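Local atomic coordinates of trypanothione-dependent glyoxalase I (Leishmania major, PDB entry 2C21), a protein that belongs to the glyoxalase/bleomycin resistance protein/dioxygenase superfamily and binds nickel in metal sites made by paired subunits. Residues 90-95 with 122-127. Sequence-based numbering, arbitrary orientation. Where two conformers were deposited one is given.
Sequences ELVADM and IELLNE. With NI (nickel (II) ion), chain H.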
loop_
_atom_site.group_PDB
_atom_site.type_symbol
_atom_site.label_atom_id
_atom_site.label_comp_id
_atom_site.label_asym_id
_atom_site.label_seq_id
_atom_site.Cartn_x
_atom_site.Cartn_y
_atom_site.Cartn_z
ATOM N N GLU A 90 22.257 0.055 8.033
ATOM C CA GLU A 90 23.127 0.249 6.871
ATOM C C GLU A 90 22.402 1.072 5.813
ATOM O O GLU A 90 22.991 1.959 5.169
ATOM C CB GLU A 90 23.591 -1.105 6.307
ATOM C CG GLU A 90 24.554 -1.043 5.116
ATOM C CD GLU A 90 25.926 -0.503 5.463
ATOM O OE1 GLU A 90 26.433 -0.777 6.575
ATOM O OE2 GLU A 90 26.512 0.187 4.602
ATOM N N LEU A 91 21.111 0.792 5.657
ATOM C CA LEU A 91 20.318 1.490 4.689
ATOM C C LEU A 91 20.203 2.975 5.078
ATOM O O LEU A 91 20.427 3.858 4.246
ATOM C CB LEU A 91 18.953 0.803 4.554
ATOM C CG LEU A 91 18.003 1.277 3.451
ATOM C CD1 LEU A 91 18.703 1.377 2.106
ATOM C CD2 LEU A 91 16.825 0.331 3.387
ATOM N N VAL A 92 19.807 3.191 6.364
ATOM C CA VAL A 92 19.545 4.541 6.872
ATOM C C VAL A 92 20.776 5.410 6.711
ATOM O O VAL A 92 20.661 6.581 6.316
ATOM C CB VAL A 92 19.085 4.538 8.363
ATOM C CG1 VAL A 92 19.087 5.957 8.947
ATOM C CG2 VAL A 92 17.683 3.923 8.493
ATOM N N ALA A 93 21.942 4.832 7.023
ATOM C CA ALA A 93 23.203 5.494 6.778
ATOM C C ALA A 93 23.259 5.917 5.298
ATOM O O ALA A 93 23.424 7.125 4.946
ATOM C CB ALA A 93 24.392 4.573 7.166
ATOM N N ASP A 94 23.165 4.858 4.414
ATOM C CA ASP A 94 23.215 5.160 2.983
ATOM C C ASP A 94 22.263 6.289 2.584
ATOM O O ASP A 94 22.626 7.166 1.799
ATOM C CB ASP A 94 22.875 3.928 2.149
ATOM C CG ASP A 94 23.229 4.113 0.683
ATOM O OD1 ASP A 94 24.400 4.438 0.402
ATOM O OD2 ASP A 94 22.341 3.945 -0.178
ATOM N N MET A 95 21.050 6.255 3.130
ATOM C CA MET A 95 20.055 7.293 2.867
ATOM C C MET A 95 20.540 8.665 3.335
ATOM O O MET A 95 20.572 9.630 2.554
ATOM C CB MET A 95 18.749 6.950 3.591
ATOM C CG MET A 95 18.032 5.717 3.067
ATOM S SD MET A 95 16.579 6.165 2.093
ATOM C CE MET A 95 15.957 4.541 1.672
ATOM N N ILE A 122 7.979 6.265 4.596
ATOM C CA ILE A 122 8.285 4.870 4.342
ATOM C C ILE A 122 8.876 4.266 5.619
ATOM O O ILE A 122 9.811 4.822 6.212
ATOM C CB ILE A 122 9.265 4.737 3.175
ATOM C CG1 ILE A 122 8.575 5.123 1.865
ATOM C CG2 ILE A 122 9.835 3.312 3.080
ATOM C CD1 ILE A 122 9.459 5.859 0.932
ATOM N N GLU A 123 8.323 3.132 6.035
ATOM C CA GLU A 123 8.808 2.401 7.189
ATOM C C GLU A 123 9.762 1.312 6.727
ATOM O O GLU A 123 9.389 0.460 5.931
ATOM C CB GLU A 123 7.637 1.768 7.952
ATOM C CG GLU A 123 8.022 1.166 9.305
ATOM C CD GLU A 123 6.817 0.616 10.043
ATOM O OE1 GLU A 123 5.954 0.003 9.409
ATOM O OE2 GLU A 123 6.735 0.795 11.263
ATOM N N LEU A 124 10.995 1.361 7.228
ATOM C CA LEU A 124 11.990 0.348 6.970
ATOM C C LEU A 124 12.033 -0.593 8.155
ATOM O O LEU A 124 12.219 -0.159 9.294
ATOM C CB LEU A 124 13.358 0.999 6.774
ATOM C CG LEU A 124 13.418 2.022 5.637
ATOM C CD1 LEU A 124 14.776 2.721 5.642
ATOM C CD2 LEU A 124 13.158 1.331 4.310
ATOM N N LEU A 125 11.859 -1.878 7.883
ATOM C CA LEU A 125 11.807 -2.892 8.920
ATOM C C LEU A 125 12.803 -4.002 8.662
ATOM O O LEU A 125 12.950 -4.465 7.537
ATOM C CB LEU A 125 10.420 -3.516 8.982
ATOM C CG LEU A 125 9.268 -2.593 9.380
ATOM C CD1 LEU A 125 7.974 -3.383 9.295
ATOM C CD2 LEU A 125 9.469 -2.034 10.777
ATOM N N ASN A 126 13.470 -4.448 9.717
ATOM C CA ASN A 126 14.240 -5.677 9.616
ATOM C C ASN A 126 13.258 -6.837 9.438
ATOM O O ASN A 126 12.511 -7.180 10.364
ATOM C CB ASN A 126 15.101 -5.885 10.854
ATOM C CG ASN A 126 16.027 -7.065 10.706
ATOM O OD1 ASN A 126 17.247 -6.908 10.552
ATOM N ND2 ASN A 126 15.454 -8.261 10.721
ATOM N N GLU A 127 13.251 -7.433 8.250
ATOM C CA GLU A 127 12.164 -8.337 7.876
ATOM C C GLU A 127 12.187 -9.602 8.698
ATOM O O GLU A 127 11.121 -10.108 9.064
ATOM C CB GLU A 127 12.204 -8.692 6.392
ATOM C CG GLU A 127 11.130 -9.688 5.988
ATOM C CD GLU A 127 11.041 -9.910 4.479
ATOM O OE1 GLU A 127 11.780 -9.256 3.704
ATOM O OE2 GLU A 127 10.217 -10.750 4.067
HETATM NI NI NI H . 3.720 -0.162 9.505
HETATM O O HOH W 1 4.146 -1.207 11.078
#
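Leu124 meets Leu91 and Val92 in a buried, wholly apolar contact. CD2 of Leu91 sits against both methyls of Leu124, 3.9 Å from CD1 and from CD2 of Leu124. The two leucine side chains cross at about a right angle. Leu91 has CG anti to its backbone N (chi1 -173°), which carries the branch from the helix toward the strand. From another direction, CG2 of Val92 approaches CD1 of Leu124 at 4.2 Å, so this methyl touches both helix residues. No hydrogen bond joins the segments.

The contact packs helix 88-97 against one face of the mixed sheet that holds strand 121-126. Strand 78-85, helix 88-97 and strands 102-105, 111-115 and 121-126 follow in beta-alpha-beta-beta-beta order, characteristic of the glyoxalase/bleomycin resistance/dioxygenase fold. Val92 also packs on Ala112 of the adjacent strand 111-115 and Ile102 of the edge strand 102-105, and Met95 extends the apolar layer to Ile102 and Val100.

Metal binding occupies the opposite face of the strand. Glu123, next to Leu124, points away from the helix. Its extended chain (chi2 177°) brings OE1 to 2.2 Å from nickel, while OE2 of Glu123 stays 3.6 Å from the ion. Water 1 is bound to nickel at 1.9 Å. His80 of the same chain, with His11 and Glu62 of the second subunit, completes the site.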